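Local coordinates for metagenomic carboxyl esterase MGS0156 (Uncultured organism, PDB 5D8M), which probably hydrolyses carboxylic ester bonds as an α/β-hydrolase-type esterase whose full-length form is likely to be membrane-bound, at residues T42-D47 and R324-E329; P192-F197 and E220-L225. All blocks are in the same frame, centred on the assembly; numbering follows the deposited sequence.

Contact 1 (T42-D47 and R324-E329); sequences TAIMAD and RPALLE
Met45 and Ala326 mark the nearest backbone approach, with their CA atoms 6.5 Å apart, where two helical segments cross at 130° between their N-to-C directions, axes 9.5 Å apart. The small side chain of Ala326 lies against Met45, a selenomethionine: CB meets CG at 3.6 Å, while SE stands a little further off. Ala326 also touches Met41, one turn earlier on helix 34-48.

The second patch pairs Ile44 with Glu329, and here it is the carboxylate itself that rests on the hydrocarbon. Glu329 reaches over with CG anti to the backbone N (chi1 -169°) and the chain extended beyond it, which carries the acid across the isoleucine. OE1 sits 3.6 Å from Ile44 CG2, and OE2 lies 3.6 Å from Ile44 CD1. CD1 also packs against the aliphatic stem, 3.7 Å from Glu329 CG. Both carboxylate oxygens, pressed on hydrocarbon here, find polar partners elsewhere: OE1 is hydrogen-bonded to His48 NE2 and OE2 is salt-bridged to Arg333 NE, whose positive charge probably eases the closeness of Glu329 to Asp113. With only an alanine at Ile44, the CG2 and CD1 methyls that back the carboxylate are gone, which would probably leave a gap between the helices and the Glu329 side chain less firmly positioned for His48 and Arg333.

With Ile44 also touching Ala330 and Arg333, this is obliquely crossed helix-on-helix packing: helix 34-48, which follows the edge strand 31-32, lies against the C-terminal helix 324-338 of what is probably an α/β-hydrolase fold.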
# COMPACT_ATOMS: atom_id res chain seq x y z
N THR A 42 -10.03 1.97 -16.17
CA THR A 42 -9.96 2.05 -17.62
C THR A 42 -10.78 3.22 -18.21
O THR A 42 -10.30 3.94 -19.10
CB THR A 42 -10.42 0.70 -18.24
OG1 THR A 42 -9.50 -0.33 -17.83
CG2 THR A 42 -10.45 0.78 -19.75
N ALA A 43 -11.99 3.42 -17.70
CA ALA A 43 -12.86 4.53 -18.11
C ALA A 43 -12.27 5.88 -17.71
O ALA A 43 -12.35 6.85 -18.48
CB ALA A 43 -14.26 4.37 -17.50
N ILE A 44 -11.67 5.94 -16.51
CA ILE A 44 -11.02 7.16 -16.04
C ILE A 44 -9.95 7.61 -17.02
O ILE A 44 -9.87 8.78 -17.40
CB ILE A 44 -10.42 6.97 -14.61
CG1 ILE A 44 -11.55 7.02 -13.57
CG2 ILE A 44 -9.36 8.04 -14.30
CD1 ILE A 44 -11.09 6.75 -12.16
N MSE A 45 -9.13 6.66 -17.45
CA MSE A 45 -8.03 6.99 -18.34
C MSE A 45 -8.52 7.29 -19.74
O MSE A 45 -7.93 8.11 -20.43
CB MSE A 45 -7.01 5.86 -18.35
CG MSE A 45 -6.42 5.67 -16.97
SE MSE A 45 -5.22 4.16 -16.81
CE MSE A 45 -3.66 4.95 -17.70
N ALA A 46 -9.60 6.64 -20.17
CA ALA A 46 -10.14 6.96 -21.49
C ALA A 46 -10.74 8.37 -21.44
O ALA A 46 -10.70 9.10 -22.42
CB ALA A 46 -11.17 5.93 -21.95
N ASP A 47 -11.30 8.74 -20.29
CA ASP A 47 -12.01 10.02 -20.17
C ASP A 47 -11.09 11.23 -19.98
O ASP A 47 -11.33 12.28 -20.56
CB ASP A 47 -12.99 9.96 -19.00
CG ASP A 47 -13.75 11.27 -18.81
OD1 ASP A 47 -14.76 11.46 -19.52
OD2 ASP A 47 -13.35 12.11 -17.98
N ARG A 324 -0.19 6.64 -11.35
CA ARG A 324 -0.68 6.83 -9.97
C ARG A 324 -1.94 7.72 -9.85
O ARG A 324 -2.85 7.37 -9.08
CB ARG A 324 0.47 7.41 -9.08
CG ARG A 324 1.64 6.39 -8.86
CD ARG A 324 2.81 7.02 -8.09
NE ARG A 324 3.50 8.04 -8.89
CZ ARG A 324 4.50 7.77 -9.72
NH1 ARG A 324 5.07 8.75 -10.41
NH2 ARG A 324 4.92 6.52 -9.87
N PRO A 325 -2.05 8.84 -10.61
CA PRO A 325 -3.28 9.62 -10.48
C PRO A 325 -4.52 8.83 -10.85
O PRO A 325 -5.52 8.90 -10.13
CB PRO A 325 -3.08 10.78 -11.46
CG PRO A 325 -1.57 10.93 -11.56
CD PRO A 325 -1.08 9.50 -11.52
N ALA A 326 -4.45 8.09 -11.96
CA ALA A 326 -5.59 7.29 -12.37
C ALA A 326 -5.90 6.22 -11.33
O ALA A 326 -7.07 5.96 -11.02
CB ALA A 326 -5.34 6.67 -13.71
N LEU A 327 -4.84 5.62 -10.79
CA LEU A 327 -4.99 4.59 -9.76
C LEU A 327 -5.69 5.13 -8.53
O LEU A 327 -6.62 4.50 -8.03
CB LEU A 327 -3.63 4.00 -9.35
CG LEU A 327 -3.67 2.81 -8.36
CD1 LEU A 327 -4.16 1.51 -9.04
CD2 LEU A 327 -2.28 2.59 -7.72
N LEU A 328 -5.25 6.29 -8.03
CA LEU A 328 -5.82 6.87 -6.82
C LEU A 328 -7.27 7.32 -7.06
O LEU A 328 -8.13 7.13 -6.20
CB LEU A 328 -4.98 8.05 -6.33
CG LEU A 328 -5.34 8.62 -4.96
CD1 LEU A 328 -5.13 7.55 -3.87
CD2 LEU A 328 -4.50 9.88 -4.65
N GLU A 329 -7.53 7.93 -8.22
CA GLU A 329 -8.89 8.28 -8.57
C GLU A 329 -9.80 7.05 -8.68
O GLU A 329 -10.94 7.07 -8.20
CB GLU A 329 -8.92 9.10 -9.87
CG GLU A 329 -10.30 9.70 -10.12
CD GLU A 329 -10.45 10.32 -11.51
OE1 GLU A 329 -9.44 10.82 -12.09
OE2 GLU A 329 -11.59 10.29 -12.03

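Contact 2 (P192-F197 and E220-L225); sequences PLAETF and EALDSL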
# COMPACT_ATOMS: atom_id res chain seq x y z
N PRO A 192 9.54 -11.64 3.97
CA PRO A 192 10.67 -12.42 4.46
C PRO A 192 11.98 -11.63 4.43
O PRO A 192 12.93 -11.99 5.13
CB PRO A 192 10.73 -13.62 3.50
CG PRO A 192 9.90 -13.23 2.32
CD PRO A 192 8.93 -12.21 2.76
N LEU A 193 12.04 -10.56 3.65
CA LEU A 193 13.25 -9.74 3.59
C LEU A 193 13.54 -9.09 4.95
O LEU A 193 14.69 -8.82 5.26
CB LEU A 193 13.12 -8.66 2.52
CG LEU A 193 13.02 -9.18 1.08
CD1 LEU A 193 12.74 -8.03 0.13
CD2 LEU A 193 14.26 -9.95 0.64
N ALA A 194 12.52 -8.85 5.76
CA ALA A 194 12.76 -8.26 7.08
C ALA A 194 13.64 -9.17 7.95
O ALA A 194 14.34 -8.72 8.85
CB ALA A 194 11.44 -7.94 7.79
N GLU A 195 13.64 -10.46 7.66
CA GLU A 195 14.47 -11.38 8.43
C GLU A 195 15.78 -11.69 7.73
O GLU A 195 16.69 -12.23 8.34
CB GLU A 195 13.72 -12.69 8.69
CG GLU A 195 12.61 -12.59 9.72
CD GLU A 195 13.07 -12.86 11.14
OE1 GLU A 195 14.29 -12.76 11.42
OE2 GLU A 195 12.20 -13.17 11.98
N THR A 196 15.89 -11.35 6.45
CA THR A 196 17.05 -11.77 5.64
C THR A 196 18.38 -11.16 6.09
O THR A 196 19.42 -11.81 6.01
CB THR A 196 16.83 -11.42 4.15
OG1 THR A 196 15.66 -12.08 3.68
CG2 THR A 196 18.00 -11.85 3.31
N PHE A 197 18.36 -9.92 6.57
CA PHE A 197 19.62 -9.24 6.86
C PHE A 197 19.95 -9.17 8.35
O PHE A 197 19.06 -9.23 9.20
CB PHE A 197 19.59 -7.85 6.21
CG PHE A 197 19.23 -7.91 4.74
CD1 PHE A 197 20.15 -8.40 3.81
CD2 PHE A 197 17.98 -7.53 4.30
CE1 PHE A 197 19.82 -8.48 2.47
CE2 PHE A 197 17.64 -7.61 2.95
CZ PHE A 197 18.56 -8.09 2.04
N GLU A 220 12.87 -1.70 15.84
CA GLU A 220 11.41 -1.58 15.97
C GLU A 220 10.65 -1.57 14.63
O GLU A 220 9.61 -2.23 14.47
CB GLU A 220 11.05 -0.33 16.78
CG GLU A 220 11.54 1.03 16.23
CD GLU A 220 11.09 2.24 17.09
OE1 GLU A 220 11.93 2.81 17.82
OE2 GLU A 220 9.90 2.62 17.03
N ALA A 221 11.16 -0.83 13.65
CA ALA A 221 10.51 -0.72 12.35
C ALA A 221 10.48 -2.08 11.61
O ALA A 221 9.43 -2.49 11.08
CB ALA A 221 11.22 0.33 11.50
N LEU A 222 11.62 -2.76 11.59
CA LEU A 222 11.71 -4.07 10.93
C LEU A 222 10.97 -5.15 11.70
O LEU A 222 10.41 -6.06 11.10
CB LEU A 222 13.17 -4.50 10.73
CG LEU A 222 13.86 -3.90 9.50
CD1 LEU A 222 12.97 -3.94 8.27
CD2 LEU A 222 14.27 -2.47 9.81
N ASP A 223 10.97 -5.08 13.03
CA ASP A 223 10.19 -6.03 13.84
C ASP A 223 8.72 -6.05 13.40
O ASP A 223 8.05 -7.08 13.42
CB ASP A 223 10.25 -5.68 15.32
CG ASP A 223 11.63 -5.86 15.91
OD1 ASP A 223 12.49 -6.51 15.27
OD2 ASP A 223 11.85 -5.34 17.02
N SER A 224 8.24 -4.88 13.01
CA SER A 224 6.85 -4.74 12.62
C SER A 224 6.57 -5.40 11.27
O SER A 224 5.42 -5.63 10.93
CB SER A 224 6.46 -3.26 12.56
OG SER A 224 6.47 -2.69 13.85
N LEU A 225 7.63 -5.66 10.52
CA LEU A 225 7.51 -6.24 9.18
C LEU A 225 7.87 -7.72 9.11
O LEU A 225 7.84 -8.32 8.04
CB LEU A 225 8.38 -5.45 8.20
CG LEU A 225 7.85 -4.03 8.01
CD1 LEU A 225 8.81 -3.16 7.17
CD2 LEU A 225 6.46 -4.13 7.37
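Ala194 and Leu225 meet in the excursion between strands 178-184 and 244-248, where two short helical turns lie against each other. The join is small and almost entirely the work of one methyl group. The CB of Ala194 points toward segment 220-225, 3.6 Å from Leu225 O and 4.0 Å from Leu225 CB. Leu225 carries its CG anti to the carbonyl carbon (chi1 -67°), and it is CB and the backbone O, not the branched end, that meet the alanine. Leu222, about one turn earlier, adds its CD1, 4.3 Å from the same Ala194 CB, and its side chain continues onto Leu202 and Glu206 of helix 199-207.

In many α/β-hydrolases this crossover carries the cap over the active site, and the chain here is consistent with that plan. Leu225 also touches Lys159, at the start of helix 159-170, which closely follows strand 151-157, the place of the nucleophile elbow in this fold, so the contact is probably near the active site. Backbone bonding between Leu225 and Ser191 adds a polar tie next to the methyl contact.

The first turn is braced from within. Pro192 O is gripped from opposite faces of its carbonyl plane, by Glu195 N and by Thr196 OG1 at 3.1 Å, the hydroxyl standing 41° out of that plane.

Overall arrangement
From the N terminus the chain runs through edge strand 31-32 into helix 34-48, where the first half of contact 1 lies. It then lays down strands 87-92, 120-123, 151-157 and 178-184 of the parallel sheet before the excursion of contact 2. There contact 2 closes a short loop of 22 residues, which also holds Cys213, disulfide-bonded to Cys99. Strands 244-248 and 290-293 follow, and helix 324-338 returns to complete contact 1 across 276 residues. Contact 2 is therefore nested inside the loop of contact 1. Their centres are 34 Å apart on opposite sides of the chain's centre: contact 1 joins helix 34-48 to the C-terminal helix 324-338, contact 2 two turns of the crossover.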